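Local coordinates for putative Killer protein (Pseudomonas putida, PDB 6F8S), which probably acts as the toxin of a HigB-type type II toxin-antitoxin system, akin to the ribonuclease RelE, held here in complex with another protein, at residues D30-S33 with V34-K38. Numbering follows the deposited sequence.
Sequences DIKS and VAERK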
ATOM      1  N   ASP B  30      11.194   1.832 -24.784  1.00 93.82           N
ATOM      2  CA  ASP B  30      12.355   1.124 -24.239  1.00 91.46           C
ATOM      3  C   ASP B  30      11.996  -0.132 -23.433  1.00 87.21           C
ATOM      4  O   ASP B  30      11.192  -0.059 -22.500  1.00 86.06           O
ATOM      5  CB  ASP B  30      13.144   2.112 -23.374  1.00 88.95           C
ATOM      6  CG  ASP B  30      14.208   1.449 -22.541  1.00 90.99           C
ATOM      7  OD1 ASP B  30      14.900   0.544 -23.059  1.00 93.61           O
ATOM      8  OD2 ASP B  30      14.361   1.857 -21.366  1.00 89.37           O
ATOM      9  N   ILE B  31      12.583  -1.274 -23.795  1.00 76.35           N
ATOM     10  CA  ILE B  31      12.202  -2.556 -23.189  1.00 72.97           C
ATOM     11  C   ILE B  31      12.435  -2.607 -21.682  1.00 70.94           C
ATOM     12  O   ILE B  31      11.591  -3.128 -20.938  1.00 70.74           O
ATOM     13  CB  ILE B  31      12.939  -3.747 -23.835  1.00 72.05           C
ATOM     14  CG1 ILE B  31      12.596  -5.048 -23.099  1.00 67.23           C
ATOM     15  CG2 ILE B  31      14.449  -3.514 -23.866  1.00 78.61           C
ATOM     16  CD1 ILE B  31      12.804  -6.298 -23.932  1.00 65.75           C
ATOM     17  N   LYS B  32      13.550  -2.045 -21.227  1.00 62.91           N
ATOM     18  CA  LYS B  32      13.849  -2.030 -19.802  1.00 65.73           C
ATOM     19  C   LYS B  32      12.760  -1.253 -19.038  1.00 63.40           C
ATOM     20  O   LYS B  32      12.256  -1.719 -18.024  1.00 57.80           O
ATOM     21  CB  LYS B  32      15.230  -1.419 -19.544  1.00 61.51           C
ATOM     22  CG  LYS B  32      15.639  -1.455 -18.094  1.00 61.20           C
ATOM     23  CD  LYS B  32      16.961  -0.726 -17.837  1.00 68.18           C
ATOM     24  CE  LYS B  32      17.009  -0.200 -16.397  1.00 73.85           C
ATOM     25  NZ  LYS B  32      17.404   1.236 -16.287  1.00 72.52           N
ATOM     26  N   SER B  33      12.389  -0.085 -19.556  1.00 68.52           N
ATOM     27  CA  SER B  33      11.374   0.750 -18.943  1.00 65.56           C
ATOM     28  C   SER B  33      10.031   0.047 -18.846  1.00 65.69           C
ATOM     29  O   SER B  33       9.349   0.145 -17.828  1.00 58.47           O
ATOM     30  CB  SER B  33      11.215   2.053 -19.724  1.00 67.81           C
ATOM     31  OG  SER B  33      12.093   3.036 -19.204  1.00 74.28           O
ATOM     32  N   VAL B  34       9.659  -0.663 -19.908  1.00 64.69           N
ATOM     33  CA  VAL B  34       8.420  -1.431 -19.936  1.00 60.88           C
ATOM     34  C   VAL B  34       8.480  -2.554 -18.894  1.00 59.19           C
ATOM     35  O   VAL B  34       7.524  -2.779 -18.147  1.00 59.64           O
ATOM     36  CB  VAL B  34       8.159  -2.011 -21.351  1.00 63.07           C
ATOM     37  CG1 VAL B  34       6.989  -3.013 -21.340  1.00 57.94           C
ATOM     38  CG2 VAL B  34       7.898  -0.884 -22.338  1.00 58.39           C
ATOM     39  N   ALA B  35       9.618  -3.235 -18.830  1.00 57.01           N
ATOM     40  CA  ALA B  35       9.831  -4.294 -17.846  1.00 53.26           C
ATOM     41  C   ALA B  35       9.673  -3.771 -16.436  1.00 49.55           C
ATOM     42  O   ALA B  35       9.116  -4.434 -15.572  1.00 48.50           O
ATOM     43  CB  ALA B  35      11.224  -4.906 -18.018  1.00 52.19           C
ATOM     44  N   GLU B  36      10.203  -2.583 -16.206  1.00 57.44           N
ATOM     45  CA  GLU B  36      10.162  -1.978 -14.893  1.00 58.81           C
ATOM     46  C   GLU B  36       8.750  -1.703 -14.474  1.00 55.38           C
ATOM     47  O   GLU B  36       8.408  -1.804 -13.314  1.00 51.13           O
ATOM     48  CB  GLU B  36      10.952  -0.690 -14.894  1.00 59.76           C
ATOM     49  CG  GLU B  36      12.434  -0.966 -14.995  1.00 67.70           C
ATOM     50  CD  GLU B  36      13.253   0.288 -15.095  1.00 76.98           C
ATOM     51  OE1 GLU B  36      12.829   1.204 -15.850  1.00 69.50           O
ATOM     52  OE2 GLU B  36      14.302   0.350 -14.425  1.00 79.31           O
ATOM     53  N   ARG B  37       7.954  -1.331 -15.460  1.00 51.28           N
ATOM     54  CA  ARG B  37       6.581  -0.997 -15.262  1.00 50.03           C
ATOM     55  C   ARG B  37       5.744  -2.250 -14.995  1.00 55.35           C
ATOM     56  O   ARG B  37       4.842  -2.247 -14.135  1.00 50.91           O
ATOM     57  CB  ARG B  37       6.070  -0.247 -16.480  1.00 53.87           C
ATOM     58  CG  ARG B  37       4.671   0.279 -16.320  1.00 53.08           C
ATOM     59  CD  ARG B  37       4.362   1.364 -17.348  1.00 56.29           C
ATOM     60  NE  ARG B  37       4.406   0.834 -18.706  1.00 63.58           N
ATOM     61  CZ  ARG B  37       5.187   1.309 -19.672  1.00 62.66           C
ATOM     62  NH1 ARG B  37       5.982   2.338 -19.426  1.00 60.08           N
ATOM     63  NH2 ARG B  37       5.163   0.764 -20.883  1.00 62.23           N
ATOM     64  N   LYS B  38       6.037  -3.320 -15.738  1.00 58.41           N
ATOM     65  CA  LYS B  38       5.346  -4.598 -15.551  1.00 56.19           C
ATOM     66  C   LYS B  38       5.649  -5.152 -14.165  1.00 54.60           C
ATOM     67  O   LYS B  38       4.725  -5.597 -13.446  1.00 51.50           O
ATOM     68  CB  LYS B  38       5.752  -5.605 -16.637  1.00 58.13           C
ATOM     69  CG  LYS B  38       5.497  -5.120 -18.049  1.00 57.11           C
ATOM     70  CD  LYS B  38       4.043  -5.220 -18.414  1.00 55.90           C
ATOM     71  CE  LYS B  38       3.728  -4.390 -19.645  1.00 56.94           C
ATOM     72  NZ  LYS B  38       2.404  -4.761 -20.235  1.00 57.83           N
TER
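Lys32 and Glu36, one turn apart on helix 31-44, form a long salt bridge, with Lys32 NZ 3.7 Å from Glu36 OE2. The carboxylate oxygen lies nearer the lysine methylene, Lys32 CE to Glu36 OE2 being 3.4 Å, so the acid meets the end of the lysine chain from beside it. Glu36 CG stands anti to its own carbonyl carbon (chi1 -71°), which lays it against the carbonyl oxygen of Lys32. The other carboxylate oxygen, Glu36 OE1, lies 3.4 Å from Ser33 CA, and its stronger partner is a basic side chain of another protein's chain, in a salt bridge; a basic side chain of that chain also donates to Ser33 O. Arg37 follows on the next position: one face of its guanidinium has Val34 CA 4.0 Å above the plane, toward the rim of the group, while NE and NH1 each take part in a salt bridge with acid of that other chain. The backbone carrying these groups is held by i to i+4 bonds, from Val34 N to Asp30 O (3.1 Å) through Arg37 N to Ser33 O. Asp30 begins it: its carboxylate reaches Lys32 N through OD1 and Ser33 N through OD2 (3.3 Å), both weak bonds, and OD2 also takes a weak bond from Ser33 OG. Val34 and Ile31 rest on loop residues Val74, Asn75 and Trp78. Lys38 NZ bonds Arg73 O, Asn57 OD1 and an acidic side chain of the bound protein. The arrangement is an aspartate N-cap opening helix 31-44 of this RelE-like fold, whose first turns pack over the loop after strand 69-73 and offer charged side chains to a bound protein.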